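Local structure of periplasmic oligopeptide-binding protein (Burkholderia pseudomallei, 3ZS6) at residues 231-237 against 478-484; 223-227 against 244-249; 6-10 against 496-500; 483-488 against 501-505. The protein binds oligopeptides in the periplasm and probably delivers them to an ABC transporter for uptake. All blocks are in the same frame, centred on the assembly; numbering follows the deposited sequence.

Contact 1. Residues 231-237 against 478-484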
loop_
_atom_site.group_PDB
_atom_site.type_symbol
_atom_site.label_atom_id
_atom_site.label_comp_id
_atom_site.label_asym_id
_atom_site.label_seq_id
_atom_site.Cartn_x
_atom_site.Cartn_y
_atom_site.Cartn_z
ATOM N N ILE A 231 -23.406 -7.599 -0.186
ATOM C CA ILE A 231 -22.136 -7.100 -0.703
ATOM C C ILE A 231 -21.922 -7.657 -2.105
ATOM O O ILE A 231 -22.281 -8.797 -2.366
ATOM C CB ILE A 231 -20.973 -7.569 0.197
ATOM C CG1 ILE A 231 -21.095 -6.943 1.584
ATOM C CG2 ILE A 231 -19.628 -7.229 -0.434
ATOM C CD1 ILE A 231 -20.091 -7.484 2.585
ATOM N N ASP A 232 -21.341 -6.874 -3.008
ATOM C CA ASP A 232 -21.119 -7.365 -4.371
ATOM C C ASP A 232 -19.660 -7.723 -4.631
ATOM O O ASP A 232 -19.336 -8.337 -5.653
ATOM C CB ASP A 232 -21.531 -6.316 -5.411
ATOM C CG ASP A 232 -22.934 -5.791 -5.193
ATOM O OD1 ASP A 232 -23.893 -6.572 -5.353
ATOM O OD2 ASP A 232 -23.074 -4.590 -4.881
ATOM N N TYR A 233 -18.787 -7.331 -3.705
ATOM C CA TYR A 233 -17.357 -7.227 -3.973
ATOM C C TYR A 233 -16.645 -7.280 -2.624
ATOM O O TYR A 233 -16.670 -6.304 -1.880
ATOM C CB TYR A 233 -17.120 -5.868 -4.648
ATOM C CG TYR A 233 -15.749 -5.575 -5.230
ATOM C CD1 TYR A 233 -14.641 -5.384 -4.408
ATOM C CD2 TYR A 233 -15.575 -5.433 -6.610
ATOM C CE1 TYR A 233 -13.388 -5.082 -4.941
ATOM C CE2 TYR A 233 -14.327 -5.131 -7.155
ATOM C CZ TYR A 233 -13.240 -4.961 -6.315
ATOM O OH TYR A 233 -12.002 -4.668 -6.842
ATOM N N THR A 234 -16.028 -8.415 -2.296
ATOM C CA THR A 234 -15.361 -8.549 -1.004
ATOM C C THR A 234 -13.921 -8.065 -1.068
ATOM O O THR A 234 -13.359 -7.881 -2.143
ATOM C CB THR A 234 -15.334 -10.017 -0.489
ATOM O OG1 THR A 234 -14.394 -10.786 -1.256
ATOM C CG2 THR A 234 -16.721 -10.657 -0.556
ATOM N N TYR A 235 -13.314 -7.899 0.099
ATOM C CA TYR A 235 -11.907 -7.542 0.169
ATOM C C TYR A 235 -11.030 -8.743 -0.197
ATOM O O TYR A 235 -10.133 -8.647 -1.042
ATOM C CB TYR A 235 -11.568 -7.043 1.570
ATOM C CG TYR A 235 -10.084 -6.909 1.815
ATOM C CD1 TYR A 235 -9.330 -5.971 1.118
ATOM C CD2 TYR A 235 -9.439 -7.718 2.746
ATOM C CE1 TYR A 235 -7.967 -5.843 1.335
ATOM C CE2 TYR A 235 -8.077 -7.593 2.980
ATOM C CZ TYR A 235 -7.349 -6.655 2.273
ATOM O OH TYR A 235 -5.999 -6.537 2.498
ATOM N N SER A 236 -11.310 -9.884 0.423
ATOM C CA SER A 236 -10.555 -11.108 0.186
ATOM C C SER A 236 -11.462 -12.327 0.374
ATOM O O SER A 236 -12.661 -12.259 0.130
ATOM C CB SER A 236 -9.365 -11.172 1.149
ATOM O OG SER A 236 -8.625 -12.367 0.989
ATOM N N ILE A 237 -10.885 -13.441 0.808
ATOM C CA ILE A 237 -11.677 -14.588 1.254
ATOM C C ILE A 237 -11.108 -15.094 2.583
ATOM O O ILE A 237 -9.945 -14.848 2.882
ATOM C CB ILE A 237 -11.653 -15.739 0.232
ATOM C CG1 ILE A 237 -10.220 -16.029 -0.216
ATOM C CG2 ILE A 237 -12.531 -15.408 -0.980
ATOM C CD1 ILE A 237 -10.075 -17.364 -0.914
ATOM N N ASP A 478 -7.066 -13.203 -4.354
ATOM C CA ASP A 478 -8.343 -13.906 -4.314
ATOM C C ASP A 478 -9.424 -13.130 -3.576
ATOM O O ASP A 478 -9.250 -12.749 -2.418
ATOM C CB ASP A 478 -8.179 -15.285 -3.663
ATOM C CG ASP A 478 -7.369 -16.247 -4.518
ATOM O OD1 ASP A 478 -6.703 -15.793 -5.469
ATOM O OD2 ASP A 478 -7.383 -17.458 -4.218
ATOM N N ARG A 479 -10.543 -12.911 -4.258
ATOM C CA ARG A 479 -11.708 -12.281 -3.653
ATOM C C ARG A 479 -12.966 -12.689 -4.424
ATOM O O ARG A 479 -12.872 -13.248 -5.525
ATOM C CB ARG A 479 -11.556 -10.752 -3.622
ATOM C CG ARG A 479 -11.574 -10.065 -4.994
ATOM C CD ARG A 479 -11.978 -8.581 -4.879
ATOM N NE ARG A 479 -11.133 -7.850 -3.932
ATOM C CZ ARG A 479 -10.007 -7.223 -4.263
ATOM N NH1 ARG A 479 -9.574 -7.228 -5.523
ATOM N NH2 ARG A 479 -9.300 -6.595 -3.330
ATOM N N LEU A 480 -14.132 -12.434 -3.832
ATOM C CA LEU A 480 -15.407 -12.739 -4.478
ATOM C C LEU A 480 -16.004 -11.472 -5.073
ATOM O O LEU A 480 -16.120 -10.453 -4.393
ATOM C CB LEU A 480 -16.390 -13.364 -3.480
ATOM C CG LEU A 480 -16.057 -14.788 -3.010
ATOM C CD1 LEU A 480 -16.773 -15.138 -1.704
ATOM C CD2 LEU A 480 -16.388 -15.814 -4.102
ATOM N N VAL A 481 -16.366 -11.544 -6.350
ATOM C CA VAL A 481 -17.028 -10.445 -7.041
ATOM C C VAL A 481 -18.181 -11.053 -7.841
ATOM O O VAL A 481 -17.984 -11.999 -8.606
ATOM C CB VAL A 481 -16.070 -9.689 -7.978
ATOM C CG1 VAL A 481 -16.809 -8.590 -8.738
ATOM C CG2 VAL A 481 -14.882 -9.097 -7.186
ATOM N N LYS A 482 -19.385 -10.527 -7.639
ATOM C CA LYS A 482 -20.594 -11.109 -8.227
ATOM C C LYS A 482 -20.502 -11.224 -9.755
ATOM O O LYS A 482 -19.843 -10.411 -10.413
ATOM C CB LYS A 482 -21.823 -10.287 -7.819
ATOM C CG LYS A 482 -22.101 -10.291 -6.309
ATOM C CD LYS A 482 -22.713 -11.621 -5.866
ATOM C CE LYS A 482 -23.092 -11.609 -4.385
ATOM N NZ LYS A 482 -23.861 -12.835 -4.009
ATOM N N SER A 483 -21.153 -12.246 -10.308
ATOM C CA SER A 483 -21.149 -12.482 -11.752
ATOM C C SER A 483 -21.745 -11.320 -12.542
ATOM O O SER A 483 -21.420 -11.136 -13.717
ATOM C CB SER A 483 -21.897 -13.778 -12.095
ATOM O OG SER A 483 -21.235 -14.889 -11.516
ATOM N N TYR A 484 -22.626 -10.545 -11.915
ATOM C CA TYR A 484 -23.211 -9.388 -12.603
ATOM C C TYR A 484 -22.331 -8.126 -12.566
ATOM O O TYR A 484 -22.716 -7.086 -13.105
ATOM C CB TYR A 484 -24.612 -9.073 -12.076
ATOM C CG TYR A 484 -24.703 -8.937 -10.571
ATOM C CD1 TYR A 484 -24.260 -7.783 -9.924
ATOM C CD2 TYR A 484 -25.239 -9.962 -9.797
ATOM C CE1 TYR A 484 -24.347 -7.659 -8.536
ATOM C CE2 TYR A 484 -25.335 -9.849 -8.422
ATOM C CZ TYR A 484 -24.884 -8.698 -7.794
ATOM O OH TYR A 484 -24.985 -8.595 -6.419
HETATM O O HOH W 1 -7.166 -12.189 -1.235
#
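Thr-234 OG1 is held twice: it accepts from Leu-480 N at 3.1 Å and donates to Ser-236 O at 2.7 Å, on a lone pair in the carbonyl plane; threonine suits the place because one hydroxyl does both. With chi1 at 73°, OG1 stands between its own backbone N and carbonyl carbon, turned to Leu-480. Segment 231-237, in the loop between helices 219-227 and 242-249, runs opposite to the end of strand 470-480, bridged at Tyr-233 and Val-481, with Thr-234 N bonding to Leu-480 O (2.9 Å). Val-481 CG2 sits over one face of the Tyr-233 ring; Arg-479 CD makes an off-centre CH-pi contact with it, and Tyr-233 CE1 lies over a guanidinium face, planes 24° apart. Arg-479 NE makes weak bonds to both Thr-234 O (2.9 Å) and Tyr-235 O, while NH2 forms a salt bridge with Asp-495. Tyr-484 OH donates to Asp-232 OD1 at 2.5 Å. With Thr-8 N on OD2 as well, the buried Asp-232 carboxylate is probably ionised and fixed in its rotation.

Contact 2. Residues 223-227 against 244-249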
loop_
_atom_site.group_PDB
_atom_site.type_symbol
_atom_site.label_atom_id
_atom_site.label_comp_id
_atom_site.label_asym_id
_atom_site.label_seq_id
_atom_site.Cartn_x
_atom_site.Cartn_y
_atom_site.Cartn_z
ATOM N N LEU A 223 -18.164 -12.832 4.125
ATOM C CA LEU A 223 -18.628 -13.928 3.269
ATOM C C LEU A 223 -20.133 -14.142 3.417
ATOM O O LEU A 223 -20.847 -14.309 2.428
ATOM C CB LEU A 223 -17.864 -15.216 3.601
ATOM C CG LEU A 223 -18.208 -16.493 2.825
ATOM C CD1 LEU A 223 -18.056 -16.266 1.333
ATOM C CD2 LEU A 223 -17.330 -17.656 3.286
ATOM N N ARG A 224 -20.601 -14.146 4.660
ATOM C CA ARG A 224 -22.020 -14.278 4.952
ATOM C C ARG A 224 -22.821 -13.187 4.255
ATOM O O ARG A 224 -23.865 -13.451 3.661
ATOM C CB ARG A 224 -22.263 -14.185 6.457
ATOM C CG ARG A 224 -21.749 -15.355 7.272
ATOM C CD ARG A 224 -22.205 -15.212 8.726
ATOM N NE ARG A 224 -21.750 -16.304 9.580
ATOM C CZ ARG A 224 -22.165 -16.492 10.831
ATOM N NH1 ARG A 224 -23.048 -15.660 11.370
ATOM N NH2 ARG A 224 -21.703 -17.512 11.543
ATOM N N MET A 225 -22.334 -11.955 4.337
ATOM C CA MET A 225 -23.032 -10.840 3.712
ATOM C C MET A 225 -23.015 -10.946 2.189
ATOM O O MET A 225 -23.969 -10.560 1.521
ATOM C CB MET A 225 -22.425 -9.509 4.165
ATOM C CG MET A 225 -22.802 -9.120 5.591
ATOM S SD MET A 225 -21.892 -7.682 6.199
ATOM C CE MET A 225 -20.260 -8.364 6.370
ATOM N N TYR A 226 -21.918 -11.456 1.640
ATOM C CA TYR A 226 -21.819 -11.622 0.202
ATOM C C TYR A 226 -22.865 -12.646 -0.225
ATOM O O TYR A 226 -23.639 -12.414 -1.158
ATOM C CB TYR A 226 -20.415 -12.089 -0.172
ATOM C CG TYR A 226 -20.190 -12.335 -1.645
ATOM C CD1 TYR A 226 -20.519 -13.552 -2.220
ATOM C CD2 TYR A 226 -19.621 -11.354 -2.457
ATOM C CE1 TYR A 226 -20.308 -13.792 -3.577
ATOM C CE2 TYR A 226 -19.402 -11.580 -3.812
ATOM C CZ TYR A 226 -19.752 -12.802 -4.363
ATOM O OH TYR A 226 -19.530 -13.047 -5.691
ATOM N N GLN A 227 -22.898 -13.765 0.494
ATOM C CA GLN A 227 -23.841 -14.842 0.209
ATOM C C GLN A 227 -25.292 -14.351 0.273
ATOM O O GLN A 227 -26.129 -14.778 -0.517
ATOM C CB GLN A 227 -23.611 -16.010 1.172
ATOM C CG GLN A 227 -24.418 -17.262 0.878
ATOM C CD GLN A 227 -24.005 -18.441 1.756
ATOM O OE1 GLN A 227 -23.046 -18.355 2.529
ATOM N NE2 GLN A 227 -24.733 -19.550 1.639
ATOM N N GLN A 244 -13.903 -24.719 -0.287
ATOM C CA GLN A 244 -15.353 -24.713 -0.231
ATOM C C GLN A 244 -15.898 -23.528 -1.012
ATOM O O GLN A 244 -16.937 -23.626 -1.654
ATOM C CB GLN A 244 -15.848 -24.648 1.218
ATOM C CG GLN A 244 -15.664 -23.281 1.872
ATOM C CD GLN A 244 -16.549 -23.083 3.097
ATOM O OE1 GLN A 244 -17.277 -23.990 3.506
ATOM N NE2 GLN A 244 -16.489 -21.889 3.686
ATOM N N ILE A 245 -15.195 -22.403 -0.942
ATOM C CA ILE A 245 -15.626 -21.191 -1.625
ATOM C C ILE A 245 -15.598 -21.359 -3.140
ATOM O O ILE A 245 -16.522 -20.942 -3.841
ATOM C CB ILE A 245 -14.759 -19.999 -1.228
ATOM C CG1 ILE A 245 -15.013 -19.654 0.245
ATOM C CG2 ILE A 245 -15.053 -18.811 -2.125
ATOM C CD1 ILE A 245 -14.145 -18.550 0.777
ATOM N N SER A 246 -14.533 -21.979 -3.636
ATOM C CA SER A 246 -14.389 -22.225 -5.063
ATOM C C SER A 246 -15.539 -23.083 -5.582
ATOM O O SER A 246 -16.080 -22.843 -6.670
ATOM C CB SER A 246 -13.049 -22.913 -5.332
ATOM O OG SER A 246 -12.927 -23.275 -6.693
ATOM N N LYS A 247 -15.917 -24.081 -4.792
ATOM C CA LYS A 247 -16.956 -25.014 -5.192
ATOM C C LYS A 247 -18.302 -24.314 -5.232
ATOM O O LYS A 247 -19.098 -24.530 -6.149
ATOM C CB LYS A 247 -17.012 -26.192 -4.216
ATOM C CG LYS A 247 -18.092 -27.207 -4.524
ATOM C CD LYS A 247 -18.503 -27.947 -3.257
ATOM C CE LYS A 247 -17.286 -28.382 -2.451
ATOM N NZ LYS A 247 -17.595 -28.518 -0.996
ATOM N N GLN A 248 -18.548 -23.471 -4.236
ATOM C CA GLN A 248 -19.830 -22.783 -4.116
ATOM C C GLN A 248 -19.988 -21.586 -5.056
ATOM O O GLN A 248 -21.074 -21.350 -5.578
ATOM C CB GLN A 248 -20.073 -22.320 -2.675
ATOM C CG GLN A 248 -21.429 -21.617 -2.486
ATOM C CD GLN A 248 -21.745 -21.311 -1.025
ATOM O OE1 GLN A 248 -20.945 -21.595 -0.135
ATOM N NE2 GLN A 248 -22.917 -20.732 -0.777
ATOM N N PHE A 249 -18.919 -20.824 -5.263
ATOM C CA PHE A 249 -19.048 -19.560 -5.993
ATOM C C PHE A 249 -18.367 -19.561 -7.367
ATOM O O PHE A 249 -18.539 -18.629 -8.159
ATOM C CB PHE A 249 -18.542 -18.393 -5.131
ATOM C CG PHE A 249 -19.346 -18.179 -3.875
ATOM C CD1 PHE A 249 -20.580 -17.546 -3.925
ATOM C CD2 PHE A 249 -18.875 -18.622 -2.648
ATOM C CE1 PHE A 249 -21.328 -17.357 -2.773
ATOM C CE2 PHE A 249 -19.618 -18.433 -1.492
ATOM C CZ PHE A 249 -20.847 -17.798 -1.556
#
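Phe-249 and Tyr-226 form a T-shaped pair between segments 223-227 and 244-249 of helices 219-227 and 242-249. The edge of the tyrosine is directed at the phenylalanine face, with ring centroids 5.4 Å apart and planes at 83°; the nearest carbons, Tyr-226 CE1 and Phe-249 CD1, are 3.8 Å apart. On the same interface Leu-223 CD1 meets Phe-249 CE2 at 3.9 Å, and Leu-223 CD2 reaches tip to tip toward Ile-245 CD1. Gln-227 CB closes on the edge of the phenylalanine ring. The segment axes, 13.3 Å apart at closest approach and 8° from parallel, are too distant for backbones to approach, so large apolar side chains suit these places. Leu-223 and Tyr-226 both hold CG anti to the backbone N (chi1 179° in each), which carries their ends across the gap. Farther out, Leu-480 of strand 470-480 packs against Leu-223, Tyr-226, Ile-245 and Phe-249, joining both helices to the sheet. Tyr-226 OH is hydrogen-bonded to Glu-252 OE1, and Lys-482 makes a cation-pi contact with the tyrosine ring. Phe-249 itself is set by the last turn of its helix, where its N bonds to Ile-245 O at 2.8 Å.

Contact 3. Residues 6-10 against 496-500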
loop_
_atom_site.group_PDB
_atom_site.type_symbol
_atom_site.label_atom_id
_atom_site.label_comp_id
_atom_site.label_asym_id
_atom_site.label_seq_id
_atom_site.Cartn_x
_atom_site.Cartn_y
_atom_site.Cartn_z
ATOM N N ASP A 6 -25.998 0.152 -8.458
ATOM C CA ASP A 6 -25.464 0.370 -7.117
ATOM C C ASP A 6 -24.412 -0.687 -6.842
ATOM O O ASP A 6 -24.643 -1.874 -7.069
ATOM C CB ASP A 6 -26.555 0.239 -6.047
ATOM C CG ASP A 6 -27.619 1.315 -6.150
ATOM O OD1 ASP A 6 -27.414 2.298 -6.886
ATOM O OD2 ASP A 6 -28.663 1.186 -5.480
ATOM N N LEU A 7 -23.268 -0.261 -6.327
ATOM C CA LEU A 7 -22.202 -1.197 -5.989
ATOM C C LEU A 7 -21.851 -1.084 -4.516
ATOM O O LEU A 7 -21.666 0.020 -4.006
ATOM C CB LEU A 7 -20.964 -0.910 -6.834
ATOM C CG LEU A 7 -19.773 -1.840 -6.585
ATOM C CD1 LEU A 7 -20.072 -3.231 -7.136
ATOM C CD2 LEU A 7 -18.528 -1.245 -7.227
ATOM N N THR A 8 -21.761 -2.227 -3.839
ATOM C CA THR A 8 -21.367 -2.274 -2.436
ATOM C C THR A 8 -20.078 -3.082 -2.297
ATOM O O THR A 8 -20.039 -4.269 -2.653
ATOM C CB THR A 8 -22.466 -2.912 -1.568
ATOM O OG1 THR A 8 -23.660 -2.133 -1.666
ATOM C CG2 THR A 8 -22.037 -2.985 -0.099
ATOM N N ARG A 9 -19.030 -2.433 -1.790
ATOM C CA ARG A 9 -17.707 -3.049 -1.670
ATOM C C ARG A 9 -17.303 -3.146 -0.201
ATOM O O ARG A 9 -17.507 -2.203 0.563
ATOM C CB ARG A 9 -16.651 -2.212 -2.417
ATOM C CG ARG A 9 -17.009 -1.889 -3.877
ATOM C CD ARG A 9 -16.035 -0.851 -4.475
ATOM N NE ARG A 9 -14.653 -1.337 -4.511
ATOM C CZ ARG A 9 -13.764 -1.016 -5.448
ATOM N NH1 ARG A 9 -14.106 -0.192 -6.436
ATOM N NH2 ARG A 9 -12.530 -1.526 -5.400
ATOM N N GLN A 10 -16.716 -4.274 0.188
ATOM C CA GLN A 10 -16.267 -4.458 1.573
ATOM C C GLN A 10 -14.791 -4.097 1.702
ATOM O O GLN A 10 -13.962 -4.541 0.899
ATOM C CB GLN A 10 -16.501 -5.898 2.048
ATOM C CG GLN A 10 -15.943 -6.199 3.465
ATOM C CD GLN A 10 -14.799 -7.221 3.477
ATOM O OE1 GLN A 10 -14.731 -8.118 2.635
ATOM N NE2 GLN A 10 -13.913 -7.099 4.460
ATOM N N MET A 496 -5.458 -1.752 -7.673
ATOM C CA MET A 496 -6.059 -0.429 -7.606
ATOM C C MET A 496 -7.209 -0.378 -8.610
ATOM O O MET A 496 -7.041 0.035 -9.771
ATOM C CB MET A 496 -5.015 0.667 -7.860
ATOM C CG MET A 496 -4.200 1.069 -6.604
ATOM S SD MET A 496 -5.193 1.905 -5.330
ATOM C CE MET A 496 -5.200 0.724 -3.971
ATOM N N ARG A 497 -8.372 -0.825 -8.156
ATOM C CA ARG A 497 -9.520 -1.011 -9.038
ATOM C C ARG A 497 -10.636 -0.042 -8.681
ATOM O O ARG A 497 -11.365 -0.246 -7.711
ATOM C CB ARG A 497 -10.013 -2.467 -8.956
ATOM C CG ARG A 497 -8.966 -3.523 -9.408
ATOM C CD ARG A 497 -9.436 -4.948 -9.088
ATOM N NE ARG A 497 -8.830 -5.969 -9.951
ATOM C CZ ARG A 497 -7.812 -6.758 -9.607
ATOM N NH1 ARG A 497 -7.243 -6.650 -8.404
ATOM N NH2 ARG A 497 -7.351 -7.654 -10.476
ATOM N N ALA A 498 -10.744 1.022 -9.467
ATOM C CA ALA A 498 -11.699 2.093 -9.210
ATOM C C ALA A 498 -13.104 1.679 -9.597
ATOM O O ALA A 498 -13.303 0.919 -10.548
ATOM C CB ALA A 498 -11.294 3.351 -9.977
ATOM N N SER A 499 -14.089 2.196 -8.874
ATOM C CA SER A 499 -15.479 1.871 -9.176
ATOM C C SER A 499 -15.927 2.329 -10.580
ATOM O O SER A 499 -16.749 1.669 -11.220
ATOM C CB SER A 499 -16.391 2.459 -8.100
ATOM O OG SER A 499 -16.027 1.966 -6.822
ATOM N N GLN A 500 -15.390 3.449 -11.062
ATOM C CA GLN A 500 -15.847 4.000 -12.342
ATOM C C GLN A 500 -15.496 3.118 -13.543
ATOM O O GLN A 500 -16.023 3.314 -14.646
ATOM C CB GLN A 500 -15.315 5.421 -12.567
ATOM C CG GLN A 500 -13.810 5.502 -12.835
ATOM C CD GLN A 500 -13.419 6.816 -13.502
ATOM O OE1 GLN A 500 -12.671 7.626 -12.945
ATOM N NE2 GLN A 500 -13.928 7.029 -14.706
#
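Arg-9 reaches from strand 6-11 to the carbonyl of Arg-497, in the loop ahead of strand 503-504. From CB the chain sets out with CG beside the backbone N (chi1 -52°), and CG passes Leu-7 CD2 at 3.7 Å. Leu-7 lies on the same side of the strand, two residues earlier, and its CD2 also packs near Ser-499 OG. A bend at chi3 (62°) then turns the chain; CD lies 3.7 Å from Ser-499 OG, and NE runs past the ring of Tyr-233, with which Arg-9 makes a cation-pi contact. At the tip the guanidinium meets the loop end-on. NH1 and NH2 both donate to Arg-497 O, at 3.0 Å and 2.9 Å, and this oxygen lies almost exactly in the guanidinium plane. NH1 has a second acceptor in Ser-499 OG, 2.9 Å away and tilted 18° from that plane. A short serine suits this place because its hydroxyl can accept an N-H bond from Arg-9 and still bond to Asp-34 OD2. The side chain of Arg-497 leads away instead, to a salt bridge with Asp-495, while neighbouring Met-496 packs on an acidic side chain of the bound peptide. One buried cation thus fixes a loop bordering the peptide: three N-H...O bonds tie it to a carbonyl and a hydroxyl, and nearby Asp-34 probably helps to balance its charge.

Contact 4. Residues 483-488 against 501-505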
loop_
_atom_site.group_PDB
_atom_site.type_symbol
_atom_site.label_atom_id
_atom_site.label_comp_id
_atom_site.label_asym_id
_atom_site.label_seq_id
_atom_site.Cartn_x
_atom_site.Cartn_y
_atom_site.Cartn_z
ATOM N N SER A 483 -21.153 -12.246 -10.308
ATOM C CA SER A 483 -21.149 -12.482 -11.752
ATOM C C SER A 483 -21.745 -11.320 -12.542
ATOM O O SER A 483 -21.420 -11.136 -13.717
ATOM C CB SER A 483 -21.897 -13.778 -12.095
ATOM O OG SER A 483 -21.235 -14.889 -11.516
ATOM N N TYR A 484 -22.626 -10.545 -11.915
ATOM C CA TYR A 484 -23.211 -9.388 -12.603
ATOM C C TYR A 484 -22.331 -8.126 -12.566
ATOM O O TYR A 484 -22.716 -7.086 -13.105
ATOM C CB TYR A 484 -24.612 -9.073 -12.076
ATOM C CG TYR A 484 -24.703 -8.937 -10.571
ATOM C CD1 TYR A 484 -24.260 -7.783 -9.924
ATOM C CD2 TYR A 484 -25.239 -9.962 -9.797
ATOM C CE1 TYR A 484 -24.347 -7.659 -8.536
ATOM C CE2 TYR A 484 -25.335 -9.849 -8.422
ATOM C CZ TYR A 484 -24.884 -8.698 -7.794
ATOM O OH TYR A 484 -24.985 -8.595 -6.419
ATOM N N VAL A 485 -21.164 -8.204 -11.926
ATOM C CA VAL A 485 -20.230 -7.074 -11.945
ATOM C C VAL A 485 -19.262 -7.184 -13.118
ATOM O O VAL A 485 -18.381 -8.047 -13.125
ATOM C CB VAL A 485 -19.426 -6.930 -10.636
ATOM C CG1 VAL A 485 -18.392 -5.779 -10.752
ATOM C CG2 VAL A 485 -20.357 -6.690 -9.459
ATOM N N GLY A 486 -19.424 -6.309 -14.105
ATOM C CA GLY A 486 -18.597 -6.350 -15.309
ATOM C C GLY A 486 -17.376 -5.441 -15.241
ATOM O O GLY A 486 -17.322 -4.511 -14.423
ATOM N N GLY A 487 -16.394 -5.711 -16.098
ATOM C CA GLY A 487 -15.193 -4.894 -16.184
ATOM C C GLY A 487 -13.989 -5.345 -15.355
ATOM O O GLY A 487 -12.900 -4.783 -15.484
ATOM N N TYR A 488 -14.175 -6.342 -14.496
ATOM C CA TYR A 488 -13.087 -6.817 -13.635
ATOM C C TYR A 488 -12.065 -7.582 -14.472
ATOM O O TYR A 488 -12.440 -8.427 -15.283
ATOM C CB TYR A 488 -13.640 -7.728 -12.524
ATOM C CG TYR A 488 -12.702 -7.946 -11.343
ATOM C CD1 TYR A 488 -11.751 -8.970 -11.356
ATOM C CD2 TYR A 488 -12.773 -7.130 -10.216
ATOM C CE1 TYR A 488 -10.895 -9.176 -10.278
ATOM C CE2 TYR A 488 -11.914 -7.319 -9.133
ATOM C CZ TYR A 488 -10.980 -8.343 -9.168
ATOM O OH TYR A 488 -10.140 -8.534 -8.096
ATOM N N ASP A 501 -14.594 2.165 -13.341
ATOM C CA ASP A 501 -14.182 1.287 -14.428
ATOM C C ASP A 501 -15.044 0.023 -14.502
ATOM O O ASP A 501 -14.907 -0.770 -15.434
ATOM C CB ASP A 501 -12.686 0.941 -14.313
ATOM C CG ASP A 501 -11.789 2.173 -14.463
ATOM O OD1 ASP A 501 -12.050 2.985 -15.371
ATOM O OD2 ASP A 501 -10.844 2.348 -13.665
ATOM N N MET A 502 -15.937 -0.156 -13.529
ATOM C CA MET A 502 -16.832 -1.319 -13.524
ATOM C C MET A 502 -18.273 -0.926 -13.880
ATOM O O MET A 502 -18.603 0.255 -13.947
ATOM C CB MET A 502 -16.758 -2.054 -12.175
ATOM C CG MET A 502 -15.434 -2.805 -11.964
ATOM S SD MET A 502 -15.246 -3.556 -10.325
ATOM C CE MET A 502 -14.830 -2.101 -9.354
ATOM N N TYR A 503 -19.120 -1.923 -14.117
ATOM C CA TYR A 503 -20.499 -1.677 -14.511
ATOM C C TYR A 503 -21.313 -2.931 -14.258
ATOM O O TYR A 503 -20.800 -4.043 -14.371
ATOM C CB TYR A 503 -20.579 -1.290 -15.998
ATOM C CG TYR A 503 -19.788 -2.222 -16.892
ATOM C CD1 TYR A 503 -20.356 -3.380 -17.396
ATOM C CD2 TYR A 503 -18.458 -1.958 -17.197
ATOM C CE1 TYR A 503 -19.631 -4.240 -18.202
ATOM C CE2 TYR A 503 -17.723 -2.810 -17.990
ATOM C CZ TYR A 503 -18.312 -3.949 -18.492
ATOM O OH TYR A 503 -17.572 -4.794 -19.284
ATOM N N LEU A 504 -22.588 -2.753 -13.933
ATOM C CA LEU A 504 -23.458 -3.889 -13.647
ATOM C C LEU A 504 -24.176 -4.356 -14.896
ATOM O O LEU A 504 -24.695 -3.546 -15.660
ATOM C CB LEU A 504 -24.469 -3.547 -12.550
ATOM C CG LEU A 504 -23.871 -3.131 -11.204
ATOM C CD1 LEU A 504 -24.924 -3.230 -10.116
ATOM C CD2 LEU A 504 -22.667 -3.993 -10.851
ATOM N N ILE A 505 -24.204 -5.667 -15.104
ATOM C CA ILE A 505 -24.899 -6.238 -16.255
ATOM C C ILE A 505 -26.068 -7.104 -15.816
ATOM O O ILE A 505 -26.217 -7.406 -14.630
ATOM C CB ILE A 505 -23.963 -7.098 -17.112
ATOM C CG1 ILE A 505 -23.299 -8.170 -16.244
ATOM C CG2 ILE A 505 -22.915 -6.231 -17.777
ATOM C CD1 ILE A 505 -22.337 -9.061 -17.002
#
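Ser-483 O approaches Ile-505 CD1 where the chain enters a two-stranded antiparallel sheet, 485-486 with 503-504. Tyr-484 O accepts from Ile-505 N at 2.9 Å. Val-485 is opposite Leu-504 in a non-hydrogen-bonded pair; its CG2 packs on Leu-504 CD2 (3.8 Å), its CG1 on Met-502 SD (3.9 Å). Gly-486 and Tyr-503 make the hydrogen-bonded pair. Gly-486 N donates to Tyr-503 O at 2.7 Å, nearly in line with the C=O bond, whereas Tyr-503 N reaches Gly-486 O at 3.2 Å from above the carbonyl plane. With chi1 at 48° the Tyr-503 ring folds over Gly-486, whose CA makes a CH-pi contact 4.1 Å from the ring centroid; a CB here would run into Tyr-503 CE1, so glycine suits the place. At Gly-487 (phi 94°) a CB would jam against the preceding carbonyl O and clash with Asp-501 O, which calls for glycine. Tyr-488, whose OH bonds to Arg-479 NH1, presents its ring edge to Met-502, CD2 lying 4.3 Å from SD.

How the contacts relate
From the N terminus, strand 6-11 opens contact 3, which the loop at 496-500 closes only after almost the whole chain has passed. Contacts 1 and 2 nest inside that loop. They cross each other: 223-227 opens contact 2, 231-237 opens contact 1, then 244-249 closes contact 2 and 478-484 closes contact 1. Contact 4 begins at 483-488, as contact 1 ends, and crosses contact 3, closing at 501-505. Thr-8 and Gln-10 bond to residues of 231-237, joining the N-terminal strand to contact 1. Together the four contacts unite the N-terminal strand, the 219-227 and 242-249 helices, the end of strand 470-480 and the C-terminal sheet.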